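Local coordinates for HD-GYP domain-containing protein (Bdellovibrio bacteriovorus, PDB 3TM8) that probably belongs to the HD-GYP class of cyclic-di-GMP phosphodiesterases and holds two iron ions in its metal-binding HD domain, at residues Gly33-Asp38 against Arg86-Lys91; Leu277-Ser282 against Lys312-His317; Glu122-Pro127 against Ala200-Tyr205; Asp104-Ala109 against Leu154-Asn159. All blocks are in the same frame, centred on the assembly; numbering follows the deposited sequence.

Overall arrangement
From the N terminus, interaction 1 closes first, bringing the loop after strand 23-27 back onto helix 82-97 in the N-terminal part of the chain. Helix 105-125 follows and serves two contacts: its first turn meets helix 153-158 in interaction 4, and its last turn meets the end of helix 190-202 in interaction 3. The segments of these two alternate along the chain, and between them they hold both ends of the long helix. Interaction 2 comes last, setting helix 276-293 against the start of helix 315-325. Interaction 1 touches interaction 4 through G33 and T107, and V281 packs on A200 between interactions 2 and 3; interactions 1 and 2 lie about 38 Å apart, centre to centre.

Interaction 1: Gly33-Asp38 against Arg86-Lys91; sequences GDQKID and RTYLQK
Q35 and Y88 run past each other in opposite directions, the glutamine reaching from its loop toward the helix while the tyrosine reaches back toward the loop. The Q35 side chain is fully extended, with CG anti to the backbone N (chi1 -177°), and this carries its amide to the helix backbone. There NE2 donates to Y88 O at 3.0 Å; the bond is bent, with an N-H...O angle of 144°, and the carbonyl oxygen is tilted out of the amide plane. The same nitrogen also bonds to N92 OD1, one turn further along the helix. On its way the amide passes beside the tyrosine ring, their planes 34° apart, with Q35 CD 3.4 Å from Y88 CD1.

The contact joins an irregular loop between strands 23-27 and 41-45 to helix 82-97, and lies away from the iron sites. I37 adds the apolar part: its CG2 methyl comes obliquely to the ring, 3.6 Å from Y88 CE1. At the far end of the ring, Y88 OH and an ordered water are 2.7 Å apart and hydrogen-bonded; this water also lies close to G33 O and Q35 O, so the phenol is linked to the loop backbone, and the hydroxyl is bonded to R32 N as well. K91, another extended chain, runs across the glutamine and lays CD 3.5 Å from Q35 OE1. A second water donates to Q35 OE1 at 2.7 Å and accepts from K91 NZ, bridging the amide oxygen to the ammonium group.

Interaction 2: Leu277-Ser282 against Lys312-His317; sequences LAVLVS and KHPLQH
A buried contact between helix 276-293 and the turn leading into helix 315-325 joins V279, L280 and S282 to H313, P314 and H317. P314 occupies the N-cap position of the second helix. Its CG lies over the centre of the H317 ring, 3.7 Å above the plane, and also meets V279 CG1 at 3.9 Å. The same valine methyl also approaches H317 CE1, the two side chains crossing at about a right angle. V279 O stands at the edge of the imidazole near its plane, but the polar partner of H317 ND1 is S283 OG. At the other end, S282 OG, anti to the backbone N (chi1 177°), sits in the plane of the H313 ring at its edge, 3.1 Å from CE1, while bonding to E259 O. H313 ND1 is hydrogen-bonded to a water at 2.8 Å, and that water donates to V279 O at 3.1 Å, linking the ring to the helix backbone. S282 lies about 5 Å, side chain to side chain, from the iron ligand H257. L280 also packs against helices 167-185 and 190-202, and L185 of helix 167-185 touches H317 too.

Interaction 3: Glu122-Pro127 against Ala200-Tyr205; sequences EVFENP and ALLHDY. With FE (Fe (III) ion), chain D; FE (Fe (III) ion), chain E.
F124 CG stands anti to its own carbonyl carbon (chi1 -70°), whereas Y205 CG is anti to the backbone N, and the two side chains slide past each other in opposite directions. Their planes are 30° apart and the rings barely overlap, with centroids 5.5 Å apart. Instead, Y205 CA lies over the phenylalanine face in a CH-pi contact, 4.2 Å from the F124 ring centroid. L202 CD2 comes to F124 CE1 at 3.7 Å and also packs on V123. P127 CG touches Y205 OH, and a water in the plane of the tyrosine ring donates to F124 O at 2.7 Å and is also hydrogen-bonded to Y205 OH.

H203 and D204, the HD pair that names the superfamily, lie between L202 and Y205 in a type I turn. H203 ND1 donates to A200 O at 2.7 Å, nearly straight at 164°, and this fixes the ring with NE2 on one iron, 2.3 Å away. D204 bridges the metals, OD2 on the same ion as H203 and OD1 on the other, and a water also spans both. The irons would be expected to polarise this bridging water, consistent with a role in phosphodiester hydrolysis.

Interaction 4: Asp104-Ala109 against Leu154-Asn159; sequences DIQTRA and LSAVMN
The first turn of helix 105-125 packs across helix 153-158, the short segment axes 8.6 Å apart and crossing at -64°, in a contact between two helices that combines small apolar residues with a pair of side-chain amides. A109 and A156 meet methyl to methyl, CB to CB at 3.5 Å, the small side chains allowing a close approach. V157 CG2 lies beside the A109 methyl, and I105 CG1, one turn before A109 on the same helix, comes to A156 CB.

Next to this patch Q106 forms two bonds across the contact. Its chain is bent at chi2 (64°), turning the amide toward the second helix, where NE2 donates to A156 O at 3.0 Å. The carbonyl is met from above its plane, and N159 N reaches the same oxygen from the opposite face, so A156 O is gripped by two donors. Q106 OE1 in turn accepts from N159 ND2 at 3.0 Å in a nearly straight bond (169°), the two amide planes well inclined to each other. Q106 NE2 is also bonded to D110 OD1, which further fixes the amide. At the helix start, D104 acts as N-cap: OD2 accepts from Q106 N at 3.1 Å, and OD1 takes both T107 N and T107 OG1. Helix 130-149 adjoins the contact through F146, touched by I105, and Y143, touched by V157, while V157 also packs on T176 of helix 167-185.

Interaction 1: Gly33-Asp38 against Arg86-Lys91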
loop_
_atom_site.group_PDB
_atom_site.type_symbol
_atom_site.label_atom_id
_atom_site.label_comp_id
_atom_site.label_asym_id
_atom_site.label_seq_id
_atom_site.Cartn_x
_atom_site.Cartn_y
_atom_site.Cartn_z
ATOM N N GLY A 33 15.469 4.432 6.075
ATOM C CA GLY A 33 16.703 4.892 5.475
ATOM C C GLY A 33 17.782 5.258 6.471
ATOM O O GLY A 33 17.625 5.093 7.688
ATOM N N ASP A 34 18.881 5.774 5.935
ATOM C CA ASP A 34 20.102 5.988 6.704
ATOM C C ASP A 34 20.237 7.363 7.372
ATOM O O ASP A 34 21.207 7.603 8.090
ATOM C CB ASP A 34 21.340 5.683 5.842
ATOM C CG ASP A 34 21.452 6.583 4.617
ATOM O OD1 ASP A 34 20.418 7.015 4.064
ATOM O OD2 ASP A 34 22.596 6.858 4.202
ATOM N N GLN A 35 19.278 8.261 7.160
ATOM C CA GLN A 35 19.351 9.567 7.813
ATOM C C GLN A 35 19.222 9.406 9.327
ATOM O O GLN A 35 18.332 8.717 9.806
ATOM C CB GLN A 35 18.290 10.547 7.299
ATOM C CG GLN A 35 18.439 11.923 7.940
ATOM C CD GLN A 35 17.352 12.928 7.588
ATOM O OE1 GLN A 35 17.339 14.034 8.135
ATOM N NE2 GLN A 35 16.435 12.557 6.689
ATOM N N LYS A 36 20.111 10.044 10.079
ATOM C CA LYS A 36 20.049 9.956 11.536
ATOM C C LYS A 36 18.935 10.849 12.061
ATOM O O LYS A 36 18.831 12.015 11.670
ATOM C CB LYS A 36 21.385 10.363 12.169
ATOM C CG LYS A 36 22.551 9.466 11.794
ATOM C CD LYS A 36 23.782 9.826 12.608
ATOM C CE LYS A 36 24.994 9.018 12.177
ATOM N NZ LYS A 36 26.197 9.369 12.986
ATOM N N ILE A 37 18.103 10.320 12.950
ATOM C CA ILE A 37 17.015 11.119 13.491
ATOM C C ILE A 37 17.556 12.097 14.527
ATOM O O ILE A 37 18.441 11.752 15.298
ATOM C CB ILE A 37 15.882 10.240 14.090
ATOM C CG1 ILE A 37 16.365 9.436 15.296
ATOM C CG2 ILE A 37 15.301 9.312 13.017
ATOM C CD1 ILE A 37 15.253 8.579 15.936
ATOM N N ASP A 38 17.039 13.321 14.530
ATOM C CA ASP A 38 17.424 14.327 15.523
ATOM C C ASP A 38 16.244 14.569 16.461
ATOM O O ASP A 38 15.926 15.711 16.802
ATOM C CB ASP A 38 17.845 15.633 14.835
ATOM C CG ASP A 38 18.285 16.713 15.819
ATOM O OD1 ASP A 38 18.910 16.375 16.842
ATOM O OD2 ASP A 38 18.002 17.909 15.567
ATOM N N ARG A 86 9.772 17.015 10.976
ATOM C CA ARG A 86 9.292 17.474 9.678
ATOM C C ARG A 86 10.438 17.631 8.685
ATOM O O ARG A 86 10.307 17.285 7.503
ATOM C CB ARG A 86 8.513 18.788 9.808
ATOM C CG ARG A 86 7.144 18.651 10.484
ATOM C CD ARG A 86 6.314 19.923 10.314
ATOM N NE ARG A 86 7.002 21.097 10.845
ATOM C CZ ARG A 86 6.701 21.694 11.994
ATOM N NH1 ARG A 86 5.701 21.244 12.740
ATOM N NH2 ARG A 86 7.394 22.754 12.392
ATOM N N THR A 87 11.564 18.166 9.150
ATOM C CA THR A 87 12.712 18.353 8.267
ATOM C C THR A 87 13.344 17.013 7.909
ATOM O O THR A 87 13.784 16.816 6.782
ATOM C CB THR A 87 13.767 19.325 8.848
ATOM O OG1 THR A 87 14.244 18.836 10.108
ATOM C CG2 THR A 87 13.166 20.709 9.023
ATOM N N TYR A 88 13.370 16.088 8.864
ATOM C CA TYR A 88 13.846 14.734 8.603
ATOM C C TYR A 88 13.045 14.084 7.480
ATOM O O TYR A 88 13.606 13.522 6.536
ATOM C CB TYR A 88 13.736 13.904 9.888
ATOM C CG TYR A 88 13.800 12.408 9.689
ATOM C CD1 TYR A 88 15.016 11.728 9.729
ATOM C CD2 TYR A 88 12.639 11.668 9.481
ATOM C CE1 TYR A 88 15.073 10.352 9.548
ATOM C CE2 TYR A 88 12.688 10.307 9.302
ATOM C CZ TYR A 88 13.896 9.647 9.327
ATOM O OH TYR A 88 13.906 8.278 9.144
ATOM N N LEU A 89 11.727 14.180 7.578
ATOM C CA LEU A 89 10.864 13.535 6.601
ATOM C C LEU A 89 11.009 14.150 5.216
ATOM O O LEU A 89 11.133 13.442 4.214
ATOM C CB LEU A 89 9.416 13.612 7.066
ATOM C CG LEU A 89 8.403 12.937 6.136
ATOM C CD1 LEU A 89 8.820 11.502 5.809
ATOM C CD2 LEU A 89 7.013 12.971 6.753
ATOM N N GLN A 90 11.020 15.475 5.160
ATOM C CA GLN A 90 11.103 16.132 3.868
ATOM C C GLN A 90 12.445 15.832 3.205
ATOM O O GLN A 90 12.505 15.583 1.996
ATOM C CB GLN A 90 10.887 17.631 4.022
ATOM C CG GLN A 90 10.760 18.370 2.690
ATOM C CD GLN A 90 9.592 17.895 1.811
ATOM O OE1 GLN A 90 8.583 17.374 2.299
ATOM N NE2 GLN A 90 9.732 18.084 0.505
ATOM N N LYS A 91 13.520 15.840 3.986
ATOM C CA LYS A 91 14.830 15.476 3.446
ATOM C C LYS A 91 14.865 14.025 2.947
ATOM O O LYS A 91 15.423 13.737 1.895
ATOM C CB LYS A 91 15.916 15.718 4.484
ATOM C CG LYS A 91 17.297 15.259 4.088
ATOM C CD LYS A 91 18.289 15.667 5.172
ATOM C CE LYS A 91 19.657 15.038 4.978
ATOM N NZ LYS A 91 20.536 15.337 6.148
HETATM O O HOH W 1 16.273 7.044 9.327
HETATM O O HOH W 2 19.587 15.446 8.784
#

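Interaction 2: Leu277-Ser282 against Lys312-His317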
loop_
_atom_site.group_PDB
_atom_site.type_symbol
_atom_site.label_atom_id
_atom_site.label_comp_id
_atom_site.label_asym_id
_atom_site.label_seq_id
_atom_site.Cartn_x
_atom_site.Cartn_y
_atom_site.Cartn_z
ATOM N N LEU A 277 -9.515 -0.412 -15.347
ATOM C CA LEU A 277 -8.424 -0.265 -14.393
ATOM C C LEU A 277 -8.695 -1.034 -13.095
ATOM O O LEU A 277 -7.759 -1.498 -12.440
ATOM C CB LEU A 277 -8.125 1.215 -14.124
ATOM C CG LEU A 277 -7.620 1.989 -15.351
ATOM C CD1 LEU A 277 -7.480 3.466 -15.024
ATOM C CD2 LEU A 277 -6.297 1.422 -15.849
ATOM N N ALA A 278 -9.969 -1.181 -12.735
ATOM C CA ALA A 278 -10.325 -1.990 -11.568
ATOM C C ALA A 278 -10.090 -3.481 -11.817
ATOM O O ALA A 278 -9.785 -4.221 -10.889
ATOM C CB ALA A 278 -11.766 -1.734 -11.125
ATOM N N VAL A 279 -10.239 -3.926 -13.064
ATOM C CA VAL A 279 -9.946 -5.313 -13.407
ATOM C C VAL A 279 -8.462 -5.597 -13.158
ATOM O O VAL A 279 -8.099 -6.652 -12.632
ATOM C CB VAL A 279 -10.318 -5.634 -14.874
ATOM C CG1 VAL A 279 -10.030 -7.102 -15.186
ATOM C CG2 VAL A 279 -11.775 -5.301 -15.126
ATOM N N LEU A 280 -7.615 -4.637 -13.523
ATOM C CA LEU A 280 -6.186 -4.755 -13.308
ATOM C C LEU A 280 -5.868 -4.837 -11.805
ATOM O O LEU A 280 -5.134 -5.725 -11.364
ATOM C CB LEU A 280 -5.486 -3.563 -13.973
ATOM C CG LEU A 280 -3.985 -3.635 -14.227
ATOM C CD1 LEU A 280 -3.551 -2.619 -15.272
ATOM C CD2 LEU A 280 -3.241 -3.406 -12.933
ATOM N N VAL A 281 -6.430 -3.919 -11.026
ATOM C CA VAL A 281 -6.200 -3.931 -9.585
ATOM C C VAL A 281 -6.738 -5.214 -8.950
ATOM O O VAL A 281 -6.128 -5.760 -8.029
ATOM C CB VAL A 281 -6.802 -2.692 -8.894
ATOM C CG1 VAL A 281 -6.630 -2.788 -7.384
ATOM C CG2 VAL A 281 -6.136 -1.428 -9.410
ATOM N N SER A 282 -7.880 -5.693 -9.435
ATOM C CA SER A 282 -8.433 -6.945 -8.930
ATOM C C SER A 282 -7.442 -8.103 -9.089
ATOM O O SER A 282 -7.249 -8.894 -8.163
ATOM C CB SER A 282 -9.763 -7.275 -9.600
ATOM O OG SER A 282 -10.239 -8.525 -9.134
ATOM N N LYS A 312 -11.792 -16.235 -12.622
ATOM C CA LYS A 312 -12.038 -15.003 -11.904
ATOM C C LYS A 312 -11.258 -13.833 -12.473
ATOM O O LYS A 312 -11.720 -12.703 -12.382
ATOM C CB LYS A 312 -11.750 -15.173 -10.410
ATOM C CG LYS A 312 -12.695 -16.142 -9.719
ATOM C CD LYS A 312 -12.485 -16.121 -8.212
ATOM C CE LYS A 312 -13.292 -17.205 -7.515
ATOM N NZ LYS A 312 -14.751 -16.924 -7.543
ATOM N N HIS A 313 -10.088 -14.098 -13.063
ATOM C CA HIS A 313 -9.233 -13.014 -13.566
ATOM C C HIS A 313 -8.693 -13.341 -14.943
ATOM O O HIS A 313 -8.511 -14.507 -15.271
ATOM C CB HIS A 313 -8.067 -12.754 -12.615
ATOM C CG HIS A 313 -8.495 -12.559 -11.198
ATOM N ND1 HIS A 313 -8.974 -11.356 -10.721
ATOM C CD2 HIS A 313 -8.537 -13.422 -10.155
ATOM C CE1 HIS A 313 -9.280 -11.485 -9.441
ATOM N NE2 HIS A 313 -9.035 -12.732 -9.078
ATOM N N PRO A 314 -8.415 -12.310 -15.752
ATOM C CA PRO A 314 -7.918 -12.610 -17.099
ATOM C C PRO A 314 -6.595 -13.362 -17.039
ATOM O O PRO A 314 -5.682 -12.971 -16.303
ATOM C CB PRO A 314 -7.700 -11.224 -17.713
ATOM C CG PRO A 314 -8.571 -10.304 -16.901
ATOM C CD PRO A 314 -8.508 -10.860 -15.506
ATOM N N LEU A 315 -6.475 -14.425 -17.827
ATOM C CA LEU A 315 -5.252 -15.206 -17.815
ATOM C C LEU A 315 -4.040 -14.327 -18.131
ATOM O O LEU A 315 -2.978 -14.511 -17.544
ATOM C CB LEU A 315 -5.334 -16.387 -18.787
ATOM C CG LEU A 315 -4.085 -17.263 -18.911
ATOM C CD1 LEU A 315 -3.718 -17.922 -17.571
ATOM C CD2 LEU A 315 -4.254 -18.298 -20.026
ATOM N N GLN A 316 -4.187 -13.376 -19.051
ATOM C CA GLN A 316 -3.046 -12.514 -19.371
ATOM C C GLN A 316 -2.543 -11.721 -18.156
ATOM O O GLN A 316 -1.340 -11.494 -18.015
ATOM C CB GLN A 316 -3.310 -11.599 -20.579
ATOM C CG GLN A 316 -4.425 -10.571 -20.425
ATOM C CD GLN A 316 -5.770 -11.077 -20.901
ATOM O OE1 GLN A 316 -6.124 -12.231 -20.682
ATOM N NE2 GLN A 316 -6.523 -10.216 -21.570
ATOM N N HIS A 317 -3.451 -11.303 -17.279
ATOM C CA HIS A 317 -3.018 -10.605 -16.071
ATOM C C HIS A 317 -2.235 -11.543 -15.175
ATOM O O HIS A 317 -1.192 -11.174 -14.638
ATOM C CB HIS A 317 -4.207 -10.074 -15.282
ATOM C CG HIS A 317 -4.914 -8.931 -15.935
ATOM N ND1 HIS A 317 -5.901 -8.212 -15.297
ATOM C CD2 HIS A 317 -4.788 -8.389 -17.168
ATOM C CE1 HIS A 317 -6.352 -7.272 -16.107
ATOM N NE2 HIS A 317 -5.697 -7.362 -17.251
HETATM O O HOH W 3 -9.506 -9.371 -12.586
#

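Interaction 3: Glu122-Pro127 against Ala200-Tyr205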
loop_
_atom_site.group_PDB
_atom_site.type_symbol
_atom_site.label_atom_id
_atom_site.label_comp_id
_atom_site.label_asym_id
_atom_site.label_seq_id
_atom_site.Cartn_x
_atom_site.Cartn_y
_atom_site.Cartn_z
ATOM N N GLU A 122 -2.875 8.685 5.790
ATOM C CA GLU A 122 -3.377 10.032 6.018
ATOM C C GLU A 122 -4.758 10.211 5.365
ATOM O O GLU A 122 -5.660 10.791 5.955
ATOM C CB GLU A 122 -2.362 11.062 5.522
ATOM C CG GLU A 122 -2.893 12.467 5.375
ATOM C CD GLU A 122 -3.171 13.155 6.680
ATOM O OE1 GLU A 122 -2.688 12.687 7.734
ATOM O OE2 GLU A 122 -3.875 14.185 6.643
ATOM N N VAL A 123 -4.933 9.685 4.155
ATOM C CA VAL A 123 -6.243 9.731 3.518
ATOM C C VAL A 123 -7.278 8.870 4.279
ATOM O O VAL A 123 -8.404 9.308 4.524
ATOM C CB VAL A 123 -6.146 9.308 2.032
ATOM C CG1 VAL A 123 -7.534 9.193 1.410
ATOM C CG2 VAL A 123 -5.266 10.303 1.244
ATOM N N PHE A 124 -6.893 7.661 4.680
ATOM C CA PHE A 124 -7.821 6.801 5.421
ATOM C C PHE A 124 -8.302 7.488 6.710
ATOM O O PHE A 124 -9.459 7.349 7.108
ATOM C CB PHE A 124 -7.157 5.478 5.817
ATOM C CG PHE A 124 -6.869 4.536 4.670
ATOM C CD1 PHE A 124 -7.355 4.760 3.387
ATOM C CD2 PHE A 124 -6.102 3.403 4.902
ATOM C CE1 PHE A 124 -7.079 3.855 2.363
ATOM C CE2 PHE A 124 -5.823 2.507 3.889
ATOM C CZ PHE A 124 -6.306 2.738 2.618
ATOM N N GLU A 125 -7.406 8.220 7.369
ATOM C CA GLU A 125 -7.722 8.844 8.652
ATOM C C GLU A 125 -8.487 10.151 8.460
ATOM O O GLU A 125 -9.235 10.580 9.335
ATOM C CB GLU A 125 -6.443 9.082 9.468
ATOM C CG GLU A 125 -5.774 7.809 9.952
ATOM C CD GLU A 125 -4.373 8.052 10.494
ATOM O OE1 GLU A 125 -4.114 9.149 11.033
ATOM O OE2 GLU A 125 -3.520 7.148 10.371
ATOM N N ASN A 126 -8.288 10.775 7.303
ATOM C CA ASN A 126 -8.840 12.101 7.016
ATOM C C ASN A 126 -9.435 12.158 5.619
ATOM O O ASN A 126 -8.975 12.922 4.775
ATOM C CB ASN A 126 -7.746 13.163 7.147
ATOM C CG ASN A 126 -7.044 13.104 8.475
ATOM O OD1 ASN A 126 -7.549 13.606 9.467
ATOM N ND2 ASN A 126 -5.879 12.475 8.504
ATOM N N PRO A 127 -10.457 11.338 5.363
ATOM C CA PRO A 127 -10.942 11.200 3.985
ATOM C C PRO A 127 -11.573 12.474 3.408
ATOM O O PRO A 127 -11.684 12.596 2.190
ATOM C CB PRO A 127 -11.972 10.065 4.089
ATOM C CG PRO A 127 -12.388 10.058 5.531
ATOM C CD PRO A 127 -11.150 10.429 6.291
ATOM N N ALA A 200 -5.189 1.842 -6.425
ATOM C CA ALA A 200 -4.576 0.663 -5.821
ATOM C C ALA A 200 -4.087 0.946 -4.398
ATOM O O ALA A 200 -4.280 0.155 -3.485
ATOM C CB ALA A 200 -3.453 0.135 -6.701
ATOM N N LEU A 201 -3.463 2.093 -4.202
ATOM C CA LEU A 201 -2.980 2.440 -2.884
ATOM C C LEU A 201 -4.121 2.482 -1.863
ATOM O O LEU A 201 -3.958 2.025 -0.724
ATOM C CB LEU A 201 -2.259 3.776 -2.968
ATOM C CG LEU A 201 -1.603 4.296 -1.706
ATOM C CD1 LEU A 201 -0.629 3.278 -1.148
ATOM C CD2 LEU A 201 -0.899 5.597 -2.035
ATOM N N LEU A 202 -5.266 3.013 -2.274
ATOM C CA LEU A 202 -6.394 3.222 -1.383
ATOM C C LEU A 202 -7.433 2.106 -1.425
ATOM O O LEU A 202 -8.466 2.212 -0.763
ATOM C CB LEU A 202 -7.066 4.553 -1.717
ATOM C CG LEU A 202 -6.193 5.816 -1.650
ATOM C CD1 LEU A 202 -6.991 7.026 -2.120
ATOM C CD2 LEU A 202 -5.653 6.036 -0.233
ATOM N N HIS A 203 -7.161 1.043 -2.185
ATOM C CA HIS A 203 -8.232 0.130 -2.575
ATOM C C HIS A 203 -8.979 -0.488 -1.399
ATOM O O HIS A 203 -10.187 -0.712 -1.484
ATOM C CB HIS A 203 -7.751 -0.948 -3.560
ATOM C CG HIS A 203 -7.012 -2.088 -2.928
ATOM N ND1 HIS A 203 -5.663 -2.042 -2.632
ATOM C CD2 HIS A 203 -7.440 -3.314 -2.540
ATOM C CE1 HIS A 203 -5.296 -3.194 -2.093
ATOM N NE2 HIS A 203 -6.352 -3.986 -2.038
ATOM N N ASP A 204 -8.266 -0.758 -0.304
ATOM C CA ASP A 204 -8.848 -1.464 0.837
ATOM C C ASP A 204 -9.286 -0.548 1.965
ATOM O O ASP A 204 -9.356 -0.954 3.128
ATOM C CB ASP A 204 -7.901 -2.560 1.329
ATOM C CG ASP A 204 -8.150 -3.892 0.637
ATOM O OD1 ASP A 204 -9.275 -4.083 0.120
ATOM O OD2 ASP A 204 -7.228 -4.741 0.611
ATOM N N TYR A 205 -9.627 0.685 1.613
ATOM C CA TYR A 205 -10.176 1.628 2.578
ATOM C C TYR A 205 -11.325 1.022 3.400
ATOM O O TYR A 205 -11.474 1.312 4.592
ATOM C CB TYR A 205 -10.642 2.892 1.855
ATOM C CG TYR A 205 -11.326 3.891 2.754
ATOM C CD1 TYR A 205 -10.744 4.303 3.952
ATOM C CD2 TYR A 205 -12.562 4.416 2.409
ATOM C CE1 TYR A 205 -11.382 5.230 4.773
ATOM C CE2 TYR A 205 -13.204 5.321 3.219
ATOM C CZ TYR A 205 -12.615 5.726 4.397
ATOM O OH TYR A 205 -13.282 6.632 5.179
HETATM FE FE FE D . -6.686 -5.976 -0.994
HETATM FE FE FE E . -10.101 -5.786 -0.893
HETATM O O HOH W 4 -12.093 7.033 7.669
HETATM O O HOH W 5 -8.458 -6.069 -1.857
#

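Interaction 4: Asp104-Ala109 against Leu154-Asn159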
loop_
_atom_site.group_PDB
_atom_site.type_symbol
_atom_site.label_atom_id
_atom_site.label_comp_id
_atom_site.label_asym_id
_atom_site.label_seq_id
_atom_site.Cartn_x
_atom_site.Cartn_y
_atom_site.Cartn_z
ATOM N N ASP A 104 21.881 3.819 -2.719
ATOM C CA ASP A 104 21.449 2.428 -2.815
ATOM C C ASP A 104 19.951 2.352 -3.066
ATOM O O ASP A 104 19.158 2.968 -2.345
ATOM C CB ASP A 104 21.809 1.673 -1.533
ATOM C CG ASP A 104 20.919 0.467 -1.285
ATOM O OD1 ASP A 104 20.309 0.407 -0.200
ATOM O OD2 ASP A 104 20.838 -0.429 -2.158
ATOM N N ILE A 105 19.565 1.589 -4.082
ATOM C CA ILE A 105 18.163 1.500 -4.472
ATOM C C ILE A 105 17.286 0.947 -3.346
ATOM O O ILE A 105 16.139 1.351 -3.201
ATOM C CB ILE A 105 17.981 0.686 -5.789
ATOM C CG1 ILE A 105 16.556 0.838 -6.335
ATOM C CG2 ILE A 105 18.347 -0.785 -5.577
ATOM C CD1 ILE A 105 16.192 2.252 -6.752
ATOM N N GLN A 106 17.824 0.043 -2.536
ATOM C CA GLN A 106 17.019 -0.499 -1.443
ATOM C C GLN A 106 16.666 0.580 -0.426
ATOM O O GLN A 106 15.549 0.611 0.100
ATOM C CB GLN A 106 17.697 -1.679 -0.736
ATOM C CG GLN A 106 16.768 -2.370 0.265
ATOM C CD GLN A 106 15.583 -3.008 -0.433
ATOM O OE1 GLN A 106 15.759 -3.896 -1.263
ATOM N NE2 GLN A 106 14.377 -2.524 -0.142
ATOM N N THR A 107 17.615 1.467 -0.150
ATOM C CA THR A 107 17.360 2.542 0.789
ATOM C C THR A 107 16.349 3.531 0.220
ATOM O O THR A 107 15.448 3.983 0.920
ATOM C CB THR A 107 18.667 3.235 1.210
ATOM O OG1 THR A 107 19.529 2.255 1.798
ATOM C CG2 THR A 107 18.397 4.329 2.224
ATOM N N ARG A 108 16.487 3.853 -1.063
ATOM C CA ARG A 108 15.509 4.714 -1.721
ATOM C C ARG A 108 14.112 4.085 -1.665
ATOM O O ARG A 108 13.133 4.760 -1.338
ATOM C CB ARG A 108 15.910 4.967 -3.173
ATOM C CG ARG A 108 17.263 5.658 -3.323
ATOM C CD ARG A 108 17.599 5.933 -4.783
ATOM N NE ARG A 108 16.559 6.747 -5.389
ATOM C CZ ARG A 108 16.307 6.805 -6.693
ATOM N NH1 ARG A 108 17.041 6.110 -7.551
ATOM N NH2 ARG A 108 15.311 7.565 -7.133
ATOM N N ALA A 109 14.028 2.792 -1.976
ATOM C CA ALA A 109 12.764 2.065 -1.938
ATOM C C ALA A 109 12.192 1.999 -0.526
ATOM O O ALA A 109 10.989 2.157 -0.345
ATOM C CB ALA A 109 12.938 0.678 -2.508
ATOM N N LEU A 154 11.150 -1.788 -8.574
ATOM C CA LEU A 154 10.082 -2.726 -8.240
ATOM C C LEU A 154 10.622 -3.866 -7.386
ATOM O O LEU A 154 10.012 -4.240 -6.382
ATOM C CB LEU A 154 9.371 -3.272 -9.485
ATOM C CG LEU A 154 8.241 -4.252 -9.137
ATOM C CD1 LEU A 154 7.077 -4.105 -10.093
ATOM C CD2 LEU A 154 8.731 -5.703 -9.072
ATOM N N SER A 155 11.773 -4.413 -7.763
ATOM C CA SER A 155 12.347 -5.517 -7.002
ATOM C C SER A 155 12.687 -5.085 -5.572
ATOM O O SER A 155 12.443 -5.832 -4.615
ATOM C CB SER A 155 13.576 -6.095 -7.710
ATOM O OG SER A 155 14.574 -5.109 -7.890
ATOM N N ALA A 156 13.231 -3.882 -5.419
ATOM C CA ALA A 156 13.558 -3.378 -4.089
ATOM C C ALA A 156 12.309 -3.195 -3.231
ATOM O O ALA A 156 12.306 -3.533 -2.047
ATOM C CB ALA A 156 14.325 -2.072 -4.196
ATOM N N VAL A 157 11.245 -2.658 -3.817
ATOM C CA VAL A 157 10.004 -2.488 -3.069
ATOM C C VAL A 157 9.431 -3.847 -2.674
ATOM O O VAL A 157 8.962 -4.031 -1.549
ATOM C CB VAL A 157 8.969 -1.643 -3.845
ATOM C CG1 VAL A 157 7.606 -1.709 -3.162
ATOM C CG2 VAL A 157 9.462 -0.192 -3.957
ATOM N N MET A 158 9.504 -4.809 -3.589
ATOM C CA MET A 158 8.971 -6.138 -3.314
ATOM C C MET A 158 9.791 -6.896 -2.261
ATOM O O MET A 158 9.345 -7.917 -1.754
ATOM C CB MET A 158 8.803 -6.944 -4.609
ATOM C CG MET A 158 7.760 -6.357 -5.567
ATOM S SD MET A 158 6.073 -6.236 -4.897
ATOM C CE MET A 158 5.636 -7.961 -4.715
ATOM N N ASN A 159 10.976 -6.387 -1.931
ATOM C CA ASN A 159 11.789 -6.934 -0.843
ATOM C C ASN A 159 11.294 -6.524 0.536
ATOM O O ASN A 159 11.731 -7.074 1.550
ATOM C CB ASN A 159 13.239 -6.464 -0.959
ATOM C CG ASN A 159 14.023 -7.218 -2.001
ATOM O OD1 ASN A 159 13.710 -8.361 -2.330
ATOM N ND2 ASN A 159 15.065 -6.577 -2.522
#